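Local atomic coordinates of peptide ABC transporter, peptide-binding protein (Enterococcus faecalis, PDB entry 3O6P), a protein that probably binds peptides outside the cell for an ABC importer, this chain being a C-terminal portion of that solute-binding protein. Residues A[99-104]-A[127-132]. Residues are numbered along the deposited sequence; the frame is centred on the assembly and turned at random.
With NA (sodium ion), chain B.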
loop_
_atom_site.group_PDB
_atom_site.type_symbol
_atom_site.label_atom_id
_atom_site.label_comp_id
_atom_site.label_asym_id
_atom_site.label_seq_id
_atom_site.Cartn_x
_atom_site.Cartn_y
_atom_site.Cartn_z
ATOM N N LEU A 99 -20.090 -1.416 -4.301
ATOM C CA LEU A 99 -19.081 -0.387 -4.134
ATOM C C LEU A 99 -18.742 0.183 -5.510
ATOM O O LEU A 99 -18.549 -0.587 -6.443
ATOM C CB LEU A 99 -17.820 -1.010 -3.506
ATOM C CG LEU A 99 -16.608 -0.091 -3.351
ATOM C CD1 LEU A 99 -16.968 1.108 -2.460
ATOM C CD2 LEU A 99 -15.407 -0.869 -2.810
ATOM N N THR A 100 -18.675 1.511 -5.630
ATOM C CA THR A 100 -18.174 2.156 -6.838
ATOM C C THR A 100 -17.003 2.993 -6.375
ATOM O O THR A 100 -17.114 3.799 -5.440
ATOM C CB THR A 100 -19.240 3.025 -7.555
ATOM O OG1 THR A 100 -20.278 2.171 -8.037
ATOM C CG2 THR A 100 -18.634 3.756 -8.753
HETATM N N MSE A 101 -15.842 2.711 -6.953
HETATM C CA MSE A 101 -14.618 3.381 -6.507
HETATM C C MSE A 101 -13.809 3.879 -7.675
HETATM O O MSE A 101 -13.693 3.199 -8.689
HETATM C CB MSE A 101 -13.770 2.447 -5.648
HETATM C CG MSE A 101 -13.330 1.175 -6.351
HETATM SE SE MSE A 101 -12.197 0.057 -5.200
HETATM C CE MSE A 101 -10.643 1.190 -5.188
ATOM N N ASP A 102 -13.230 5.063 -7.516
ATOM C CA ASP A 102 -12.391 5.648 -8.540
ATOM C C ASP A 102 -10.926 5.499 -8.140
ATOM O O ASP A 102 -10.586 5.684 -6.978
ATOM C CB ASP A 102 -12.729 7.140 -8.689
ATOM C CG ASP A 102 -11.992 7.787 -9.833
ATOM O OD1 ASP A 102 -12.265 7.428 -10.997
ATOM O OD2 ASP A 102 -11.159 8.684 -9.570
ATOM N N ILE A 103 -10.053 5.195 -9.096
ATOM C CA ILE A 103 -8.617 5.200 -8.814
ATOM C C ILE A 103 -7.981 6.401 -9.524
ATOM O O ILE A 103 -7.956 6.466 -10.756
ATOM C CB ILE A 103 -7.889 3.913 -9.292
ATOM C CG1 ILE A 103 -8.605 2.657 -8.811
ATOM C CG2 ILE A 103 -6.398 3.925 -8.822
ATOM C CD1 ILE A 103 -8.035 1.381 -9.425
ATOM N N LEU A 104 -7.476 7.338 -8.734
ATOM C CA LEU A 104 -6.751 8.485 -9.241
ATOM C C LEU A 104 -5.330 8.026 -9.579
ATOM O O LEU A 104 -4.731 7.262 -8.824
ATOM C CB LEU A 104 -6.732 9.544 -8.146
ATOM C CG LEU A 104 -6.053 10.881 -8.390
ATOM C CD1 LEU A 104 -6.793 11.659 -9.494
ATOM C CD2 LEU A 104 -6.040 11.654 -7.053
ATOM N N ASP A 127 -17.713 -9.223 -7.235
ATOM C CA ASP A 127 -19.048 -9.019 -7.790
ATOM C C ASP A 127 -19.729 -7.909 -7.005
ATOM O O ASP A 127 -19.804 -7.982 -5.790
ATOM C CB ASP A 127 -19.866 -10.319 -7.744
ATOM C CG ASP A 127 -19.436 -11.333 -8.826
ATOM O OD1 ASP A 127 -18.986 -10.927 -9.922
ATOM O OD2 ASP A 127 -19.584 -12.550 -8.592
ATOM N N GLY A 128 -20.225 -6.888 -7.697
ATOM C CA GLY A 128 -20.842 -5.751 -7.017
ATOM C C GLY A 128 -19.883 -4.585 -6.827
ATOM O O GLY A 128 -20.263 -3.539 -6.273
ATOM N N VAL A 129 -18.649 -4.750 -7.291
ATOM C CA VAL A 129 -17.689 -3.625 -7.271
ATOM C C VAL A 129 -17.455 -3.095 -8.691
ATOM O O VAL A 129 -17.147 -3.875 -9.612
ATOM C CB VAL A 129 -16.359 -4.017 -6.631
ATOM C CG1 VAL A 129 -15.387 -2.809 -6.598
ATOM C CG2 VAL A 129 -16.557 -4.539 -5.201
ATOM N N LYS A 130 -17.595 -1.792 -8.873
ATOM C CA LYS A 130 -17.328 -1.153 -10.148
ATOM C C LYS A 130 -16.182 -0.208 -9.906
ATOM O O LYS A 130 -16.148 0.469 -8.869
ATOM C CB LYS A 130 -18.546 -0.368 -10.625
ATOM C CG LYS A 130 -18.245 0.513 -11.821
ATOM C CD LYS A 130 -19.501 1.156 -12.404
ATOM C CE LYS A 130 -19.147 2.074 -13.583
ATOM N NZ LYS A 130 -18.751 1.285 -14.775
ATOM N N VAL A 131 -15.226 -0.173 -10.832
ATOM C CA VAL A 131 -14.040 0.687 -10.627
ATOM C C VAL A 131 -13.869 1.591 -11.823
ATOM O O VAL A 131 -13.861 1.107 -12.951
ATOM C CB VAL A 131 -12.740 -0.158 -10.488
ATOM C CG1 VAL A 131 -11.539 0.754 -10.262
ATOM C CG2 VAL A 131 -12.848 -1.180 -9.355
ATOM N N THR A 132 -13.701 2.890 -11.570
ATOM C CA THR A 132 -13.380 3.865 -12.618
ATOM C C THR A 132 -11.957 4.355 -12.417
ATOM O O THR A 132 -11.345 4.104 -11.378
ATOM C CB THR A 132 -14.359 5.059 -12.557
ATOM O OG1 THR A 132 -14.245 5.690 -11.278
ATOM C CG2 THR A 132 -15.803 4.561 -12.730
HETATM NA NA NA B . -17.382 -6.436 -10.303
HETATM O O HOH W 1 -17.465 -8.925 -10.862
HETATM O O HOH W 2 -19.769 -6.303 -10.274
HETATM O O HOH W 3 -17.818 -6.146 -12.770
#
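Asp102 and Thr132 are neighbours on adjacent parallel strands, their side chains on the same face and crossing at about a right angle, and the hydroxyl of Thr132 donates a short bond, OG1 to Asp102 OD1, 2.6 Å. From CB of Asp102 outward, CB lies 3.3 Å from Thr132 OG1, CG 3.4 Å from the same OG1, OD1 accepts its hydrogen through the anti lone pair, and OD2 is hydrogen-bonded to Ser134 OG. A carboxylate suits this place because its two oxygens can serve two hydroxyls of the adjacent strand, which fixes its rotation. With OG1 set between its own N and carbonyl carbon (chi1 60°), the threonine directs its hydroxyl at Asp102.

The backbones are joined by the alternating bonds of a parallel pair: Leu99 N, Met101 N and Ile103 N give to the carbonyls of Gly128, Lys130 and Thr132, while Lys130 N and Thr132 N return bonds to Leu99 O and Met101 O. Leu99, Met101, Val129 and Val131 share the buried face. Met101, present as selenomethionine, lays CG beside Val131 CG2 (3.8 Å), and Val131 CG1 meets Ile103 CD1 at 3.7 Å; beta-branched valine suits an extended strand and fills this apolar layer. Thr100 and Lys130 run side by side on the exposed face, where polar ends can meet solvent. Gly128 adopts a positive phi of 97°, easy for glycine, as the chain turns into its strand. Val129 O then binds the sodium ion at 2.7 Å, joined by three waters and the carbonyls of Gln123 and Leu126.

Strands 99-106 and 129-136 are the parallel arms of a beta-alpha-beta crossover through helix 109-125, whose Val115, Val118 and Ile122 cover Ile103 and Val131. Strand 129-136 edges the five-stranded mixed sheet, while strand 152-158 flanks 99-106 on its other side.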